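Local coordinates for protein urea carboxylase (Thermus thermophilus, PDB 3OEP) that is of unknown function but resembles the bacterial proteins KipI and KipA joined in one chain, and is considered wrongly named as an allophanate hydrolase, at residues A[93-98]-A[134-139]; A[275-280]-A[329-334]; A[297-302]-A[324-329]. One frame throughout, in Å; residues are numbered along the deposited sequence.

Contact 2 is the core contact of the three, contact 3 is partly buried, and contact 1 sits at the surface. Contacts 2 and 3 both join antiparallel strands of the carboxyltransferase A and B region, contact 2 in a five-stranded sheet and contact 3 in a six-stranded one. Strands 320-325 and 331-336 are consecutive; the contact centres are about 8 Å apart, they share Gly329, and the Phe276 ring meets the Phe298 ring. Contact 1 belongs to the C and D region beyond the chain's centre, about 46 Å from contact 2 between centres. The chemistry follows: water bridges and a leucine over a guanidinium in contact 1, a buried ion pair in contact 2, and in contact 3 an arginine folded over a valine, with two arginines sharing one glutamate.

Contact 1: A[93-98]-A[134-139]; sequences ASRLGL and RLPRKP
Leu96 and Leu135 form the tight half of this contact, their side chains crossing at about a right angle. Leu96 CD2 reaches Leu135 CB at 4.1 Å and also rests against the backbone at Arg134 O, 3.6 Å away. Leu135 is the buried member. Its CG sits between the backbone N and the carbonyl carbon (chi1 89°), and its CD1 lies over the centre of the Arg95 guanidinium, 4.0 Å from Arg95 CZ. Pro136 CD approaches the same group obliquely.

The other side is loose and wet. Here the polar links between the segments run through water: one molecule accepts from Arg95 NH1 at 2.7 Å and donates to Pro136 O, while a second accepts from Arg95 NH2 at 2.9 Å and donates to Arg137 O. Glu91, one turn back in the helix, and Asp88 each pair with one of two nearby like charges, Arg95 NH1 and Lys138 respectively, which would probably ease their repulsion.

The arrangement is a surface packing of the end of helix 89-96, closed by a Schellman motif at Gly97, on the long loop after strand 124-127 of a cyclophilin-like domain.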
loop_
_atom_site.group_PDB
_atom_site.type_symbol
_atom_site.label_atom_id
_atom_site.label_comp_id
_atom_site.label_asym_id
_atom_site.label_seq_id
_atom_site.Cartn_x
_atom_site.Cartn_y
_atom_site.Cartn_z
ATOM N N ALA A 93 8.769 -23.416 -23.300
ATOM C CA ALA A 93 9.215 -24.743 -23.748
ATOM C C ALA A 93 10.334 -24.637 -24.786
ATOM O O ALA A 93 11.357 -25.325 -24.680
ATOM C CB ALA A 93 8.039 -25.539 -24.314
ATOM N N SER A 94 10.139 -23.778 -25.786
ATOM C CA SER A 94 11.125 -23.596 -26.859
ATOM C C SER A 94 12.460 -23.086 -26.335
ATOM O O SER A 94 13.516 -23.620 -26.685
ATOM C CB SER A 94 10.604 -22.620 -27.916
ATOM O OG SER A 94 9.543 -23.188 -28.660
ATOM N N ARG A 95 12.408 -22.054 -25.497
ATOM C CA ARG A 95 13.622 -21.444 -24.961
ATOM C C ARG A 95 14.417 -22.381 -24.042
ATOM O O ARG A 95 15.621 -22.211 -23.882
ATOM C CB ARG A 95 13.287 -20.134 -24.246
ATOM C CG ARG A 95 12.814 -19.049 -25.208
ATOM C CD ARG A 95 12.285 -17.844 -24.486
ATOM N NE ARG A 95 13.302 -17.219 -23.647
ATOM C CZ ARG A 95 13.073 -16.194 -22.831
ATOM N NH1 ARG A 95 11.857 -15.661 -22.742
ATOM N NH2 ARG A 95 14.064 -15.694 -22.106
ATOM N N LEU A 96 13.746 -23.378 -23.468
ATOM C CA LEU A 96 14.391 -24.315 -22.545
ATOM C C LEU A 96 14.707 -25.670 -23.173
ATOM O O LEU A 96 15.280 -26.535 -22.508
ATOM C CB LEU A 96 13.511 -24.519 -21.307
ATOM C CG LEU A 96 13.363 -23.295 -20.401
ATOM C CD1 LEU A 96 12.279 -23.533 -19.366
ATOM C CD2 LEU A 96 14.700 -22.941 -19.735
ATOM N N GLY A 97 14.348 -25.850 -24.445
ATOM C CA GLY A 97 14.573 -27.108 -25.145
ATOM C C GLY A 97 13.685 -28.231 -24.649
ATOM O O GLY A 97 14.050 -29.403 -24.736
ATOM N N LEU A 98 12.508 -27.871 -24.142
ATOM C CA LEU A 98 11.591 -28.825 -23.521
ATOM C C LEU A 98 10.328 -29.004 -24.353
ATOM O O LEU A 98 9.920 -28.101 -25.087
ATOM C CB LEU A 98 11.187 -28.320 -22.136
ATOM C CG LEU A 98 12.276 -28.202 -21.075
ATOM C CD1 LEU A 98 11.787 -27.368 -19.888
ATOM C CD2 LEU A 98 12.714 -29.584 -20.626
ATOM N N ARG A 134 14.088 -23.076 -15.168
ATOM C CA ARG A 134 14.465 -21.710 -14.795
ATOM C C ARG A 134 14.771 -20.848 -16.013
ATOM O O ARG A 134 15.669 -21.157 -16.796
ATOM C CB ARG A 134 15.663 -21.729 -13.845
ATOM C CG ARG A 134 15.338 -22.418 -12.546
ATOM C CD ARG A 134 16.488 -22.401 -11.567
ATOM N NE ARG A 134 16.212 -23.295 -10.449
ATOM C CZ ARG A 134 17.079 -23.621 -9.500
ATOM N NH1 ARG A 134 18.313 -23.114 -9.504
ATOM N NH2 ARG A 134 16.709 -24.462 -8.538
ATOM N N LEU A 135 14.024 -19.761 -16.172
ATOM C CA LEU A 135 14.334 -18.804 -17.223
ATOM C C LEU A 135 13.962 -17.391 -16.800
ATOM O O LEU A 135 13.071 -17.204 -15.966
ATOM C CB LEU A 135 13.667 -19.192 -18.546
ATOM C CG LEU A 135 12.264 -18.696 -18.850
ATOM C CD1 LEU A 135 11.857 -19.048 -20.290
ATOM C CD2 LEU A 135 11.292 -19.288 -17.839
ATOM N N PRO A 136 14.652 -16.391 -17.369
ATOM C CA PRO A 136 14.446 -15.021 -16.929
ATOM C C PRO A 136 13.053 -14.487 -17.238
ATOM O O PRO A 136 12.373 -14.971 -18.149
ATOM C CB PRO A 136 15.503 -14.227 -17.717
ATOM C CG PRO A 136 16.487 -15.206 -18.164
ATOM C CD PRO A 136 15.755 -16.494 -18.342
ATOM N N ARG A 137 12.652 -13.481 -16.475
ATOM C CA ARG A 137 11.426 -12.760 -16.748
ATOM C C ARG A 137 11.521 -12.029 -18.087
ATOM O O ARG A 137 12.602 -11.906 -18.674
ATOM C CB ARG A 137 11.107 -11.791 -15.601
ATOM C CG ARG A 137 12.072 -10.633 -15.408
ATOM C CD ARG A 137 11.682 -9.835 -14.162
ATOM N NE ARG A 137 12.152 -8.449 -14.214
ATOM C CZ ARG A 137 13.341 -8.019 -13.786
ATOM N NH1 ARG A 137 14.234 -8.856 -13.262
ATOM N NH2 ARG A 137 13.646 -6.729 -13.894
ATOM N N LYS A 138 10.379 -11.556 -18.570
ATOM C CA LYS A 138 10.309 -10.897 -19.868
ATOM C C LYS A 138 11.034 -9.553 -19.816
ATOM O O LYS A 138 11.024 -8.887 -18.777
ATOM C CB LYS A 138 8.850 -10.703 -20.289
ATOM C CG LYS A 138 8.093 -12.012 -20.481
ATOM C CD LYS A 138 6.613 -11.785 -20.754
ATOM C CE LYS A 138 6.318 -11.707 -22.245
ATOM N NZ LYS A 138 6.330 -13.055 -22.882
ATOM N N PRO A 139 11.687 -9.159 -20.928
ATOM C CA PRO A 139 12.350 -7.854 -20.989
ATOM C C PRO A 139 11.400 -6.698 -20.696
ATOM O O PRO A 139 11.783 -5.746 -20.021
ATOM C CB PRO A 139 12.851 -7.773 -22.435
ATOM C CG PRO A 139 12.924 -9.170 -22.909
ATOM C CD PRO A 139 11.904 -9.953 -22.151
HETATM O O HOH W 1 11.062 -14.393 -20.471
HETATM O O HOH W 2 13.882 -12.964 -21.081
#

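Contact 2: A[275-280]-A[329-334]; sequences EFAYKG and GVRGYL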
loop_
_atom_site.group_PDB
_atom_site.type_symbol
_atom_site.label_atom_id
_atom_site.label_comp_id
_atom_site.label_asym_id
_atom_site.label_seq_id
_atom_site.Cartn_x
_atom_site.Cartn_y
_atom_site.Cartn_z
ATOM N N GLU A 275 -10.599 11.959 2.566
ATOM C CA GLU A 275 -9.433 12.520 1.893
ATOM C C GLU A 275 -9.820 12.683 0.430
ATOM O O GLU A 275 -10.434 11.789 -0.149
ATOM C CB GLU A 275 -8.226 11.579 1.985
ATOM C CG GLU A 275 -6.983 12.114 1.279
ATOM C CD GLU A 275 -5.858 11.105 1.220
ATOM O OE1 GLU A 275 -5.700 10.485 0.149
ATOM O OE2 GLU A 275 -5.132 10.948 2.231
ATOM N N PHE A 276 -9.465 13.816 -0.165
ATOM C CA PHE A 276 -9.637 14.016 -1.604
ATOM C C PHE A 276 -8.437 14.736 -2.196
ATOM O O PHE A 276 -7.766 15.516 -1.520
ATOM C CB PHE A 276 -10.926 14.781 -1.918
ATOM C CG PHE A 276 -11.118 16.012 -1.089
ATOM C CD1 PHE A 276 -10.754 17.256 -1.572
ATOM C CD2 PHE A 276 -11.662 15.921 0.187
ATOM C CE1 PHE A 276 -10.929 18.391 -0.794
ATOM C CE2 PHE A 276 -11.833 17.054 0.969
ATOM C CZ PHE A 276 -11.468 18.286 0.474
ATOM N N ALA A 277 -8.168 14.465 -3.468
ATOM C CA ALA A 277 -6.992 15.006 -4.126
ATOM C C ALA A 277 -7.323 15.548 -5.507
ATOM O O ALA A 277 -8.129 14.962 -6.231
ATOM C CB ALA A 277 -5.909 13.939 -4.222
ATOM N N TYR A 278 -6.706 16.680 -5.846
ATOM C CA TYR A 278 -6.778 17.298 -7.176
ATOM C C TYR A 278 -8.155 17.913 -7.490
ATOM O O TYR A 278 -8.258 19.106 -7.804
ATOM C CB TYR A 278 -6.321 16.307 -8.272
ATOM C CG TYR A 278 -4.864 15.837 -8.133
ATOM C CD1 TYR A 278 -4.546 14.636 -7.498
ATOM C CD2 TYR A 278 -3.817 16.605 -8.637
ATOM C CE1 TYR A 278 -3.208 14.210 -7.371
ATOM C CE2 TYR A 278 -2.489 16.191 -8.520
ATOM C CZ TYR A 278 -2.189 14.997 -7.888
ATOM O OH TYR A 278 -0.859 14.613 -7.786
ATOM N N LYS A 279 -9.205 17.100 -7.394
ATOM C CA LYS A 279 -10.573 17.559 -7.564
ATOM C C LYS A 279 -11.422 16.960 -6.453
ATOM O O LYS A 279 -11.419 15.745 -6.253
ATOM C CB LYS A 279 -11.126 17.129 -8.920
ATOM C CG LYS A 279 -12.520 17.649 -9.221
ATOM C CD LYS A 279 -13.006 17.185 -10.578
ATOM C CE LYS A 279 -14.436 17.634 -10.830
ATOM N NZ LYS A 279 -14.939 17.168 -12.151
ATOM N N GLY A 280 -12.138 17.826 -5.747
ATOM C CA GLY A 280 -12.953 17.418 -4.620
ATOM C C GLY A 280 -14.363 17.035 -5.024
ATOM O O GLY A 280 -14.802 17.328 -6.139
ATOM N N GLY A 329 -0.475 22.646 -3.332
ATOM C CA GLY A 329 -1.060 21.526 -2.640
ATOM C C GLY A 329 -2.129 20.908 -3.501
ATOM O O GLY A 329 -2.588 21.492 -4.486
ATOM N N VAL A 330 -2.504 19.695 -3.133
ATOM C CA VAL A 330 -3.464 18.936 -3.900
ATOM C C VAL A 330 -4.418 18.120 -3.056
ATOM O O VAL A 330 -5.377 17.605 -3.598
ATOM C CB VAL A 330 -2.771 17.957 -4.868
ATOM C CG1 VAL A 330 -1.965 18.716 -5.900
ATOM C CG2 VAL A 330 -1.903 16.965 -4.106
ATOM N N ARG A 331 -4.176 18.016 -1.747
ATOM C CA ARG A 331 -4.871 17.024 -0.925
ATOM C C ARG A 331 -5.553 17.654 0.282
ATOM O O ARG A 331 -4.912 18.270 1.128
ATOM C CB ARG A 331 -3.885 15.952 -0.480
ATOM C CG ARG A 331 -4.505 14.686 0.081
ATOM C CD ARG A 331 -3.453 13.571 0.169
ATOM N NE ARG A 331 -2.787 13.393 -1.124
ATOM C CZ ARG A 331 -3.176 12.574 -2.098
ATOM N NH1 ARG A 331 -4.198 11.746 -1.943
ATOM N NH2 ARG A 331 -2.493 12.555 -3.235
ATOM N N GLY A 332 -6.867 17.478 0.344
ATOM C CA GLY A 332 -7.683 18.026 1.421
ATOM C C GLY A 332 -8.334 16.938 2.250
ATOM O O GLY A 332 -8.440 15.778 1.813
ATOM N N TYR A 333 -8.765 17.325 3.452
ATOM C CA TYR A 333 -9.434 16.447 4.406
ATOM C C TYR A 333 -10.702 17.091 4.940
ATOM O O TYR A 333 -10.713 18.274 5.276
ATOM C CB TYR A 333 -8.505 16.114 5.582
ATOM C CG TYR A 333 -7.330 15.329 5.101
ATOM C CD1 TYR A 333 -6.183 15.969 4.656
ATOM C CD2 TYR A 333 -7.406 13.941 4.993
ATOM C CE1 TYR A 333 -5.116 15.244 4.149
ATOM C CE2 TYR A 333 -6.347 13.209 4.488
ATOM C CZ TYR A 333 -5.209 13.859 4.070
ATOM O OH TYR A 333 -4.164 13.124 3.559
ATOM N N LEU A 334 -11.767 16.303 5.012
ATOM C CA LEU A 334 -13.012 16.753 5.613
ATOM C C LEU A 334 -13.375 15.794 6.733
ATOM O O LEU A 334 -13.593 14.609 6.487
ATOM C CB LEU A 334 -14.124 16.800 4.574
ATOM C CG LEU A 334 -15.470 17.352 5.048
ATOM C CD1 LEU A 334 -15.364 18.843 5.320
ATOM C CD2 LEU A 334 -16.547 17.050 4.008
#
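The Phe276 ring carries Gly332 on one face, with Gly332 CA 4.1 Å from the ring centroid in a CH-pi contact and Gly332 O over the same face near the rim. A side chain at Gly332 would run into Phe276 CE1. The Tyr278 ring is covered on one face by Val330 CB, 4.1 Å from its centroid, and its hydroxyl bonds to Ala418 O. On the Arg331 guanidinium, Ala277 CB lies over one face and Glu275 comes in at the edge: Arg331 NH1 gives Glu275 OE1 a 2.9 Å salt bridge, bent to 142° at the hydrogen, the two planes 76° apart. The oxygen lies near the guanidinium plane, but NH1 meets it from above the carboxylate plane. Arg331 NE bonds to Gly481 O.

These groups hang on strands 273-277 and 331-336, neighbours in a five-stranded antiparallel sheet of the carboxyltransferase A and B region. Phe276 and Gly332 are a hydrogen-bonded pair, Phe276 N to Gly332 O at 3.0 Å and Gly332 N to Phe276 O at 2.9 Å. Tyr278 N still reaches Val330 O at 2.8 Å.

Glu275, Ala277, Arg331 and Tyr333 share one sheet face. Glu275 reaches along the Tyr333 ring because chi1 of 179° sets its CG opposite the backbone N, and Tyr333 OH donates to Glu275 OE2 at 2.7 Å from above the carboxylate plane. Arg420 also pairs with OE1, and Leu253 N bonds to OE2. Replacing Glu275 by alanine is likely to deprive Arg331 NH1 and Arg420 of their shared carboxylate, and the Tyr333 hydroxyl of its acceptor.

Contact 3: A[297-302]-A[324-329]; sequences GFVALL and RPRGPG
Val299 and Arg324 pair through two backbone hydrogen bonds, Val299 N to Arg324 O at 2.9 Å and Arg324 N to Val299 O at 2.8 Å, in an antiparallel sheet of the carboxyltransferase A and B region where strand 298-302 lies between 305-307 and 320-325. Next to them Phe298 and Pro325 form a non-hydrogen-bonded pair, where the missing N-H of proline costs no bond between the segments. A third bond, Arg326 N to Gly297 O at 2.9 Å, is nearly straight at the hydrogen, yet its donor stands well above the carbonyl plane. Gly297 O also takes a water at 2.7 Å, and that water bridges to Gly329 O. Weaker CH...O contacts fill in, such as Phe298 CA to Arg324 O at 3.2 Å. Any CB at Gly297 would clash with Gly329 O.

The apolar contacts divide between the two sides of the sheet. Phe298 turns inward, with Arg324 C at its ring edge and its CE1 4.3 Å from Pro325 CG. On the other side, Val299 CG2 lies over the centre of the Arg326 guanidinium, 3.9 Å from Arg326 CZ. Arg326 comes back across the valine because its chain bends at chi3 (-56°). Leu301 also nears the Arg324 guanidinium, but it is modelled in two conformers and that approach is doubtful.

Ionic partners lie just outside: Glu306 on the neighbouring strand 305-307 takes both Arg324 NH1 and Arg326 NH1. Arg326 thus lies over Val299 while Glu306 meets both arginine charges, consistent with an exposed face where aliphatic and ionic groups share the surface.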
loop_
_atom_site.group_PDB
_atom_site.type_symbol
_atom_site.label_atom_id
_atom_site.label_comp_id
_atom_site.label_asym_id
_atom_site.label_seq_id
_atom_site.Cartn_x
_atom_site.Cartn_y
_atom_site.Cartn_z
ATOM N N GLY A 297 -4.543 22.863 -1.198
ATOM C CA GLY A 297 -4.976 22.704 -2.578
ATOM C C GLY A 297 -6.384 23.174 -2.884
ATOM O O GLY A 297 -6.783 23.185 -4.047
ATOM N N PHE A 298 -7.137 23.567 -1.855
ATOM C CA PHE A 298 -8.528 24.006 -2.029
ATOM C C PHE A 298 -8.940 25.026 -0.980
ATOM O O PHE A 298 -8.311 25.149 0.066
ATOM C CB PHE A 298 -9.512 22.845 -1.870
ATOM C CG PHE A 298 -9.188 21.635 -2.685
ATOM C CD1 PHE A 298 -9.769 21.448 -3.929
ATOM C CD2 PHE A 298 -8.340 20.654 -2.185
ATOM C CE1 PHE A 298 -9.489 20.317 -4.680
ATOM C CE2 PHE A 298 -8.053 19.521 -2.929
ATOM C CZ PHE A 298 -8.631 19.349 -4.178
ATOM N N VAL A 299 -10.019 25.739 -1.275
ATOM C CA VAL A 299 -10.813 26.412 -0.254
ATOM C C VAL A 299 -12.203 25.807 -0.342
ATOM O O VAL A 299 -12.691 25.520 -1.436
ATOM C CB VAL A 299 -10.878 27.951 -0.437
ATOM C CG1 VAL A 299 -9.502 28.574 -0.198
ATOM C CG2 VAL A 299 -11.419 28.322 -1.808
ATOM N N ALA A 300 -12.818 25.559 0.808
ATOM C CA ALA A 300 -14.160 25.013 0.838
ATOM C C ALA A 300 -15.151 26.129 0.531
ATOM O O ALA A 300 -14.914 27.295 0.866
ATOM C CB ALA A 300 -14.455 24.371 2.195
ATOM N N LEU A 301 -16.248 25.758 -0.126
ATOM C CA LEU A 301 -17.283 26.705 -0.535
ATOM C C LEU A 301 -18.616 26.251 0.026
ATOM O O LEU A 301 -19.079 25.151 -0.282
ATOM C CB LEU A 301 -17.395 26.783 -2.060
ATOM C CG LEU A 301 -16.229 27.362 -2.852
ATOM C CD1 LEU A 301 -16.566 27.347 -4.336
ATOM C CD2 LEU A 301 -15.912 28.766 -2.392
ATOM N N LEU A 302 -19.237 27.096 0.848
ATOM C CA LEU A 302 -20.514 26.760 1.464
ATOM C C LEU A 302 -21.374 28.011 1.550
ATOM O O LEU A 302 -20.954 29.009 2.131
ATOM C CB LEU A 302 -20.292 26.180 2.864
ATOM C CG LEU A 302 -21.548 25.775 3.639
ATOM C CD1 LEU A 302 -22.271 24.649 2.921
ATOM C CD2 LEU A 302 -21.195 25.374 5.070
ATOM N N ARG A 324 -13.120 24.488 -4.031
ATOM C CA ARG A 324 -12.552 25.257 -5.122
ATOM C C ARG A 324 -11.037 25.080 -5.137
ATOM O O ARG A 324 -10.376 25.437 -4.174
ATOM C CB ARG A 324 -12.903 26.733 -4.931
ATOM C CG ARG A 324 -12.358 27.666 -5.997
ATOM C CD ARG A 324 -12.900 29.077 -5.780
ATOM N NE ARG A 324 -14.334 29.157 -6.059
ATOM C CZ ARG A 324 -15.139 30.153 -5.680
ATOM N NH1 ARG A 324 -14.676 31.182 -4.977
ATOM N NH2 ARG A 324 -16.427 30.115 -6.003
ATOM N N PRO A 325 -10.475 24.536 -6.229
ATOM C CA PRO A 325 -9.022 24.379 -6.252
ATOM C C PRO A 325 -8.296 25.712 -6.074
ATOM O O PRO A 325 -8.705 26.721 -6.647
ATOM C CB PRO A 325 -8.757 23.779 -7.635
ATOM C CG PRO A 325 -10.026 23.078 -7.978
ATOM C CD PRO A 325 -11.111 23.928 -7.412
ATOM N N ARG A 326 -7.239 25.721 -5.268
ATOM C CA ARG A 326 -6.494 26.949 -5.018
ATOM C C ARG A 326 -5.109 26.684 -4.473
ATOM O O ARG A 326 -4.921 25.826 -3.606
ATOM C CB ARG A 326 -7.235 27.845 -4.025
ATOM C CG ARG A 326 -6.445 29.103 -3.641
ATOM C CD ARG A 326 -7.322 30.163 -3.033
ATOM N NE ARG A 326 -8.426 30.525 -3.918
ATOM C CZ ARG A 326 -9.464 31.274 -3.558
ATOM N NH1 ARG A 326 -9.547 31.768 -2.325
ATOM N NH2 ARG A 326 -10.425 31.534 -4.439
ATOM N N GLY A 327 -4.151 27.455 -4.985
ATOM C CA GLY A 327 -2.823 27.536 -4.408
ATOM C C GLY A 327 -2.018 26.275 -4.592
ATOM O O GLY A 327 -2.395 25.402 -5.383
ATOM N N PRO A 328 -0.893 26.177 -3.864
ATOM C CA PRO A 328 -0.127 24.955 -3.879
ATOM C C PRO A 328 -0.822 23.887 -3.050
ATOM O O PRO A 328 -1.654 24.188 -2.178
ATOM C CB PRO A 328 1.201 25.365 -3.235
ATOM C CG PRO A 328 0.831 26.435 -2.291
ATOM C CD PRO A 328 -0.327 27.167 -2.927
ATOM N N GLY A 329 -0.475 22.646 -3.332
ATOM C CA GLY A 329 -1.060 21.526 -2.640
ATOM C C GLY A 329 -2.129 20.908 -3.501
ATOM O O GLY A 329 -2.588 21.492 -4.486
HETATM O O HOH W 3 -5.109 22.223 -5.973
#